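PDB 2ACA: putative adenylate cyclase from Vibrio parahaemolyticus, which is of unknown function but, as a member of the CYTH family, probably acts on triphosphate-bearing substrates such as ATP. Local coordinates for residues L62-I67 with S95-L100. Residues are numbered along the deposited sequence; the frame is centred on the assembly and turned at random.
With PO4 (phosphate ion), chain D.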
# COMPACT_ATOMS: atom_id res chain seq x y z
N LEU A 62 8.97 -7.34 -7.04
CA LEU A 62 8.19 -6.66 -6.01
C LEU A 62 9.04 -5.47 -5.58
O LEU A 62 10.16 -5.65 -5.13
CB LEU A 62 7.96 -7.61 -4.84
CG LEU A 62 7.40 -7.05 -3.53
CD1 LEU A 62 6.04 -6.43 -3.73
CD2 LEU A 62 7.32 -8.19 -2.51
N VAL A 63 8.50 -4.27 -5.71
CA VAL A 63 9.27 -3.09 -5.38
C VAL A 63 8.58 -2.02 -4.54
O VAL A 63 7.40 -1.74 -4.74
CB VAL A 63 9.77 -2.40 -6.69
CG1 VAL A 63 10.53 -1.11 -6.38
CG2 VAL A 63 10.65 -3.37 -7.49
N LEU A 64 9.31 -1.45 -3.59
CA LEU A 64 8.80 -0.34 -2.82
C LEU A 64 9.63 0.81 -3.41
O LEU A 64 10.85 0.67 -3.60
CB LEU A 64 9.07 -0.53 -1.32
CG LEU A 64 8.10 -1.51 -0.63
CD1 LEU A 64 8.32 -1.52 0.88
CD2 LEU A 64 6.67 -1.10 -0.94
N ARG A 65 8.98 1.92 -3.73
CA ARG A 65 9.70 3.04 -4.35
C ARG A 65 9.30 4.37 -3.77
O ARG A 65 8.12 4.63 -3.55
CB ARG A 65 9.45 3.04 -5.87
CG ARG A 65 9.84 4.32 -6.61
CD ARG A 65 9.47 4.24 -8.10
NE ARG A 65 10.11 3.11 -8.76
CZ ARG A 65 9.85 2.71 -10.01
NH1 ARG A 65 8.95 3.36 -10.73
NH2 ARG A 65 10.48 1.67 -10.53
N GLU A 66 10.30 5.22 -3.52
CA GLU A 66 10.08 6.55 -2.97
C GLU A 66 10.83 7.58 -3.82
O GLU A 66 12.00 7.40 -4.15
CB GLU A 66 10.56 6.63 -1.52
CG GLU A 66 10.50 8.02 -0.93
CD GLU A 66 10.85 8.05 0.55
OE1 GLU A 66 11.92 7.54 0.93
OE2 GLU A 66 10.05 8.59 1.34
N ILE A 67 10.13 8.65 -4.16
CA ILE A 67 10.68 9.72 -4.96
C ILE A 67 10.60 11.00 -4.15
O ILE A 67 9.52 11.43 -3.74
CB ILE A 67 9.87 9.88 -6.28
CG1 ILE A 67 9.93 8.57 -7.08
CG2 ILE A 67 10.45 11.03 -7.11
CD1 ILE A 67 9.06 8.55 -8.32
N SER A 95 6.14 1.63 6.96
CA SER A 95 5.17 0.62 7.36
C SER A 95 5.14 -0.48 6.30
O SER A 95 5.17 -1.67 6.62
CB SER A 95 3.79 1.24 7.53
OG SER A 95 3.83 2.19 8.57
N ALA A 96 5.11 -0.06 5.03
CA ALA A 96 5.10 -1.01 3.92
C ALA A 96 6.32 -1.94 3.98
O ALA A 96 6.20 -3.16 3.80
CB ALA A 96 5.09 -0.25 2.59
N GLN A 97 7.50 -1.37 4.23
CA GLN A 97 8.73 -2.17 4.32
C GLN A 97 8.61 -3.19 5.45
O GLN A 97 8.89 -4.38 5.28
CB GLN A 97 9.93 -1.25 4.59
CG GLN A 97 10.25 -0.29 3.45
CD GLN A 97 11.32 0.72 3.81
OE1 GLN A 97 12.13 1.12 2.97
NE2 GLN A 97 11.33 1.15 5.07
N SER A 98 8.18 -2.72 6.62
CA SER A 98 8.03 -3.57 7.79
C SER A 98 7.01 -4.70 7.55
O SER A 98 7.23 -5.85 7.94
CB SER A 98 7.62 -2.70 8.99
OG SER A 98 7.62 -3.45 10.19
N MSE A 99 5.89 -4.37 6.90
CA MSE A 99 4.87 -5.38 6.63
C MSE A 99 5.38 -6.46 5.68
O MSE A 99 5.10 -7.64 5.87
CB MSE A 99 3.60 -4.74 6.07
CG MSE A 99 2.78 -3.99 7.10
SE MSE A 99 1.09 -3.29 6.40
CE MSE A 99 1.83 -1.69 5.61
N LEU A 100 6.11 -6.06 4.64
CA LEU A 100 6.65 -7.04 3.69
C LEU A 100 7.63 -8.00 4.37
O LEU A 100 7.69 -9.19 4.05
CB LEU A 100 7.34 -6.33 2.51
CG LEU A 100 6.47 -5.67 1.44
CD1 LEU A 100 7.35 -5.13 0.30
CD2 LEU A 100 5.48 -6.69 0.90
P PO4 D . 10.05 2.22 -14.28
O1 PO4 D . 11.38 1.66 -13.89
O2 PO4 D . 9.62 1.63 -15.57
O3 PO4 D . 10.17 3.69 -14.41
O4 PO4 D . 9.06 1.90 -13.23
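The flat guanidinium of Arg65 receives phosphate O4 level with its plane, facing the edge formed by NH1 and NH2, on the face of strand 62-67 turned from helix 93-102; on the other face Leu64 meets Ala96, Gln97 and Leu100. The fold is that of the CYTH family, whose antiparallel strands curve into a tunnel that holds phosphate groups in relatives. The position of Arg65 beside a phosphate, turned from the helix, is consistent with such a role, although the ion here probably came from the crystallisation liquor. O4 of the phosphate is shared by two donors: Arg65 NH1 at 2.9 Å (N-H...O 152°) and Arg65 NH2 at 3.1 Å. A bend at chi3 turns the guanidinium at the end of an otherwise extended chain. Asp45 and Glu43 of strand 35-49 form salt bridges with Arg65 NE, which would help fix the group's rotation.

Helix 93-102 packs against the face of strand 61-68 that carries Leu62 and Leu64, nearly antiparallel to it (163°), with axes 9.8 Å apart, and the join between them is apolar. Leu64, with CG anti to its carbonyl carbon (chi1 -78°), is extended beyond it, bringing CD1 up against the helix. This methyl is 3.4 Å from Gln97 CG, a close packing, and also touches the backbone of Ala96 and Gln97. Ala96 CB sits against both methyls of Leu64. Leu100 meets Leu64 tip to tip, its CD1 lying 3.8 Å from Leu64 CD1. Trp75 of strand 72-78 and Ile90 also pack on Leu64. The second subunit borders this helix: Glu86 of that chain hydrogen-bonds Ser98, and its Met103 packs on Leu62. One turn further along the helix from Ala96, the contact ends with Leu62 CD2 at 4.2 Å from Leu100 CD2.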